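DUF2442 domain-containing protein (Nitrosomonas europaea, PDB 2AUW) is of unknown function but may bind DNA. Local coordinates at residues S66-W69 against F70-F74; G114-R117 against R118-S121. One frame throughout, in Å; residues are numbered along the deposited sequence.

Interaction 1 of 2, residues S66-W69 against F70-F74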
loop_
_atom_site.group_PDB
_atom_site.type_symbol
_atom_site.label_atom_id
_atom_site.label_comp_id
_atom_site.label_asym_id
_atom_site.label_seq_id
_atom_site.Cartn_x
_atom_site.Cartn_y
_atom_site.Cartn_z
ATOM N N SER B 66 4.992 -20.001 -9.536
ATOM C CA SER B 66 4.887 -21.072 -8.567
ATOM C C SER B 66 6.082 -22.024 -8.653
ATOM O O SER B 66 6.976 -21.882 -9.508
ATOM C CB SER B 66 3.544 -21.816 -8.699
ATOM O OG SER B 66 3.535 -22.711 -9.790
ATOM N N VAL B 67 6.118 -22.958 -7.715
ATOM C CA VAL B 67 7.067 -24.054 -7.743
ATOM C C VAL B 67 6.450 -25.109 -8.635
ATOM O O VAL B 67 5.339 -25.543 -8.402
ATOM C CB VAL B 67 7.340 -24.582 -6.312
ATOM C CG1 VAL B 67 8.107 -25.923 -6.342
ATOM C CG2 VAL B 67 8.110 -23.562 -5.491
ATOM N N GLU B 68 7.158 -25.509 -9.689
ATOM C CA GLU B 68 6.556 -26.327 -10.714
ATOM C C GLU B 68 7.449 -27.502 -11.107
ATOM O O GLU B 68 8.673 -27.411 -11.042
ATOM C CB GLU B 68 6.245 -25.467 -11.950
ATOM C CG GLU B 68 5.768 -26.289 -13.148
ATOM C CD GLU B 68 5.412 -25.397 -14.297
ATOM O OE1 GLU B 68 4.245 -24.954 -14.344
ATOM O OE2 GLU B 68 6.305 -25.138 -15.136
ATOM N N TRP B 69 6.810 -28.601 -11.494
ATOM C CA TRP B 69 7.493 -29.767 -12.049
ATOM C C TRP B 69 6.875 -29.947 -13.422
ATOM O O TRP B 69 7.571 -29.837 -14.425
ATOM C CB TRP B 69 7.301 -31.036 -11.205
ATOM C CG TRP B 69 8.047 -31.041 -9.895
ATOM C CD1 TRP B 69 9.258 -31.593 -9.646
ATOM C CD2 TRP B 69 7.604 -30.459 -8.661
ATOM N NE1 TRP B 69 9.601 -31.422 -8.323
ATOM C CE2 TRP B 69 8.606 -30.694 -7.705
ATOM C CE3 TRP B 69 6.440 -29.764 -8.273
ATOM C CZ2 TRP B 69 8.492 -30.265 -6.385
ATOM C CZ3 TRP B 69 6.342 -29.304 -6.960
ATOM C CH2 TRP B 69 7.346 -29.572 -6.030
ATOM N N PHE B 70 5.566 -30.181 -13.459
ATOM C CA PHE B 70 4.831 -30.216 -14.732
ATOM C C PHE B 70 3.888 -29.026 -14.944
ATOM O O PHE B 70 3.887 -28.428 -16.016
ATOM C CB PHE B 70 4.089 -31.551 -14.922
ATOM C CG PHE B 70 4.957 -32.765 -14.738
ATOM C CD1 PHE B 70 4.839 -33.552 -13.596
ATOM C CD2 PHE B 70 5.892 -33.128 -15.716
ATOM C CE1 PHE B 70 5.644 -34.675 -13.414
ATOM C CE2 PHE B 70 6.705 -34.257 -15.553
ATOM C CZ PHE B 70 6.582 -35.035 -14.395
ATOM N N ASP B 71 3.093 -28.678 -13.929
ATOM C CA ASP B 71 2.079 -27.631 -14.084
ATOM C C ASP B 71 1.745 -26.878 -12.787
ATOM O O ASP B 71 0.867 -27.308 -12.017
ATOM C CB ASP B 71 0.789 -28.209 -14.680
ATOM C CG ASP B 71 -0.248 -27.140 -14.975
ATOM O OD1 ASP B 71 0.123 -25.950 -15.141
ATOM O OD2 ASP B 71 -1.443 -27.486 -15.034
ATOM N N THR B 72 2.434 -25.753 -12.575
ATOM C CA THR B 72 2.123 -24.815 -11.490
ATOM C C THR B 72 1.583 -25.507 -10.205
ATOM O O THR B 72 0.529 -25.135 -9.682
ATOM C CB THR B 72 1.091 -23.761 -11.971
ATOM O OG1 THR B 72 -0.075 -24.439 -12.459
ATOM C CG2 THR B 72 1.671 -22.895 -13.085
ATOM N N GLU B 73 2.302 -26.499 -9.702
ATOM C CA GLU B 73 1.755 -27.345 -8.631
ATOM C C GLU B 73 1.583 -26.617 -7.301
ATOM O O GLU B 73 0.510 -26.723 -6.680
ATOM C CB GLU B 73 2.564 -28.629 -8.437
ATOM C CG GLU B 73 2.368 -29.657 -9.565
ATOM C CD GLU B 73 3.258 -29.394 -10.780
ATOM O OE1 GLU B 73 3.263 -30.221 -11.708
ATOM O OE2 GLU B 73 3.949 -28.357 -10.797
ATOM N N PHE B 74 2.613 -25.896 -6.849
ATOM C CA PHE B 74 2.488 -25.217 -5.533
ATOM C C PHE B 74 2.743 -23.721 -5.587
ATOM O O PHE B 74 3.840 -23.313 -5.961
ATOM C CB PHE B 74 3.442 -25.813 -4.514
ATOM C CG PHE B 74 3.309 -27.293 -4.336
ATOM C CD1 PHE B 74 4.428 -28.103 -4.399
ATOM C CD2 PHE B 74 2.072 -27.867 -4.080
ATOM C CE1 PHE B 74 4.327 -29.480 -4.225
ATOM C CE2 PHE B 74 1.949 -29.254 -3.907
ATOM C CZ PHE B 74 3.078 -30.060 -3.975
#

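Interaction 2 of 2, residues G114-R117 against R118-S121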
loop_
_atom_site.group_PDB
_atom_site.type_symbol
_atom_site.label_atom_id
_atom_site.label_comp_id
_atom_site.label_asym_id
_atom_site.label_seq_id
_atom_site.Cartn_x
_atom_site.Cartn_y
_atom_site.Cartn_z
ATOM N N GLY B 114 -3.470 -5.478 20.337
ATOM C CA GLY B 114 -2.786 -4.293 20.860
ATOM C C GLY B 114 -1.512 -3.947 20.121
ATOM O O GLY B 114 -0.517 -3.589 20.747
ATOM N N ILE B 115 -1.550 -4.010 18.786
ATOM C CA ILE B 115 -0.435 -3.613 17.916
ATOM C C ILE B 115 -0.997 -2.717 16.799
ATOM O O ILE B 115 -2.217 -2.529 16.714
ATOM C CB ILE B 115 0.328 -4.837 17.288
ATOM C CG1 ILE B 115 -0.556 -5.617 16.290
ATOM C CG2 ILE B 115 0.893 -5.761 18.379
ATOM C CD1 ILE B 115 0.142 -6.838 15.634
ATOM N N SER B 116 -0.135 -2.180 15.949
ATOM C CA SER B 116 -0.602 -1.260 14.913
ATOM C C SER B 116 -1.224 -2.006 13.734
ATOM O O SER B 116 -0.913 -3.190 13.523
ATOM C CB SER B 116 0.545 -0.388 14.439
ATOM O OG SER B 116 1.423 -1.101 13.570
ATOM N N ARG B 117 -2.097 -1.321 12.971
ATOM C CA ARG B 117 -2.665 -1.892 11.753
ATOM C C ARG B 117 -1.560 -2.210 10.760
ATOM O O ARG B 117 -1.641 -3.228 10.059
ATOM C CB ARG B 117 -3.660 -0.944 11.086
ATOM C CG ARG B 117 -4.870 -0.629 11.912
ATOM C CD ARG B 117 -5.687 0.434 11.175
ATOM N NE ARG B 117 -6.607 -0.118 10.177
ATOM C CZ ARG B 117 -6.435 -0.060 8.857
ATOM N NH1 ARG B 117 -5.347 0.491 8.338
ATOM N NH2 ARG B 117 -7.375 -0.542 8.045
ATOM N N ARG B 118 -0.527 -1.359 10.714
ATOM C CA ARG B 118 0.590 -1.609 9.831
ATOM C C ARG B 118 1.264 -2.939 10.166
ATOM O O ARG B 118 1.599 -3.698 9.260
ATOM C CB ARG B 118 1.629 -0.473 9.879
ATOM C CG ARG B 118 2.880 -0.725 9.012
ATOM C CD ARG B 118 3.896 0.403 9.209
ATOM N NE ARG B 118 4.827 0.622 8.086
ATOM C CZ ARG B 118 4.468 1.057 6.880
ATOM N NH1 ARG B 118 5.380 1.248 5.929
ATOM N NH2 ARG B 118 3.188 1.271 6.606
HETATM N N MSE B 119 1.467 -3.196 11.459
HETATM C CA MSE B 119 2.163 -4.422 11.870
HETATM C C MSE B 119 1.320 -5.660 11.564
HETATM O O MSE B 119 1.850 -6.691 11.157
HETATM C CB MSE B 119 2.549 -4.376 13.341
HETATM C CG MSE B 119 3.839 -3.609 13.558
HETATM SE SE MSE B 119 5.277 -4.824 12.992
HETATM C CE MSE B 119 6.524 -4.383 14.516
ATOM N N VAL B 120 0.018 -5.568 11.787
ATOM C CA VAL B 120 -0.900 -6.615 11.338
ATOM C C VAL B 120 -0.702 -6.920 9.845
ATOM O O VAL B 120 -0.575 -8.076 9.459
ATOM C CB VAL B 120 -2.379 -6.269 11.652
ATOM C CG1 VAL B 120 -3.351 -7.323 11.061
ATOM C CG2 VAL B 120 -2.577 -6.142 13.178
ATOM N N SER B 121 -0.730 -5.885 9.010
ATOM C CA SER B 121 -0.470 -6.043 7.583
ATOM C C SER B 121 0.905 -6.677 7.287
ATOM O O SER B 121 1.011 -7.584 6.478
ATOM C CB SER B 121 -0.558 -4.692 6.891
ATOM O OG SER B 121 -0.314 -4.834 5.510
#

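Interaction 1 of 2, residues S66-W69 against F70-F74
W69 meets F74 with the six-membered end of its indole: CZ3 of W69 lies 3.4 Å from CE1 of F74, and the two ring planes stand almost perpendicular, at 85°. V58, L22 and F55 also pack on W69, whereas F74 reaches W82 and V79 of helix 76-86, so the pair joins the turn to the apolar interior. Beside the indole, the E73 chain is folded by rotation about CB-CG (chi2 84°), which turns its carboxylate back into the loop. There OE2 of E73 accepts a hydrogen bond from W69 N at 3.0 Å from above the carboxylate plane, while OE1 of E73 takes two backbone donors, F70 N at 2.9 Å and D71 N at 2.7 Å. Three amides of the turn are thus satisfied by one side chain. E68 acts from the strand side: its OE1 accepts a hydrogen bond from T72 N at 2.7 Å through the anti lone pair, and its OE2 is hydrogen-bonded to NE2 of H59. The chain thus reverses after strand 67-68, which pairs with 59-60, in a hairpin-like loop closed by a single antiparallel hydrogen-bonded pair, V67 with F74 (V67 N to F74 O 2.9 Å), its interior amides bound by E68 and E73.

Interaction 2 of 2, residues G114-R117 against R118-S121
A chi1 of 76° sets OG of S116 between its own backbone N and carbonyl carbon, and from there the hydroxyl oxygen faces the first turn of helix 117-124. It accepts a hydrogen bond from M119 N at 3.0 Å, with an N-H...O angle of 153°: the N-cap bond, donated by the amide three residues on to the serine oxygen. CB and CG of selenomethionine M119 both lie 3.5 Å from OG of S116, so the start of that side chain lies against the cap before its selenium end leads away. The main chain takes over at once: V120 N bonds to S116 O at 3.1 Å and S121 N to R117 O at 3.0 Å, both nearly straight.

I115, just before the cap, turns its CG1 branch toward the helix by a chi1 of 67°. Its CD1 meets CG2 of V120 at 3.7 Å, the two side chains crossing at about a right angle, and also approaches CB of M119 at 4.1 Å. V120 is buried, packing further on L106 and A109 of helix 106-113 and on F95 and M99 of helix 92-101.

The arginines use their charged ends away from the cap. R117 bonds through NE to T107 OG1, and its NH2 forms a salt bridge with D45 of the second subunit. R118, extended as far as NE, gives NH1 to the carbonyl oxygen of R41 of that subunit, and P44 of the same subunit packs on both arginines.

The chemistry implies a division of labour: an uncharged hydroxyl satisfies an amide at the helix start, I115 packs on V120 through apolar contact, and the guanidinium groups contribute polar contacts to the subunit interface, R117 also holding T107 of its own chain.

Overall arrangement
Interactions 1 and 2 lie on opposite sides of the chain's centre, with centres 33 Å apart and nearest atoms about 20 Å apart, and they share no secondary-structure element. Both are local and partly buried, and each uses side-chain oxygens to satisfy backbone amides, but the acceptors differ: carboxylates within the chain reversal of 66-74, a serine hydroxyl at the helix start in 114-121. In interaction 1 the rings of W69 and F74 are buried in the part that contains the three-stranded sheet, and no other subunit touches it. Interaction 2 belongs to the helical part; only V120 and S121 are buried there, and its arginines face the second subunit.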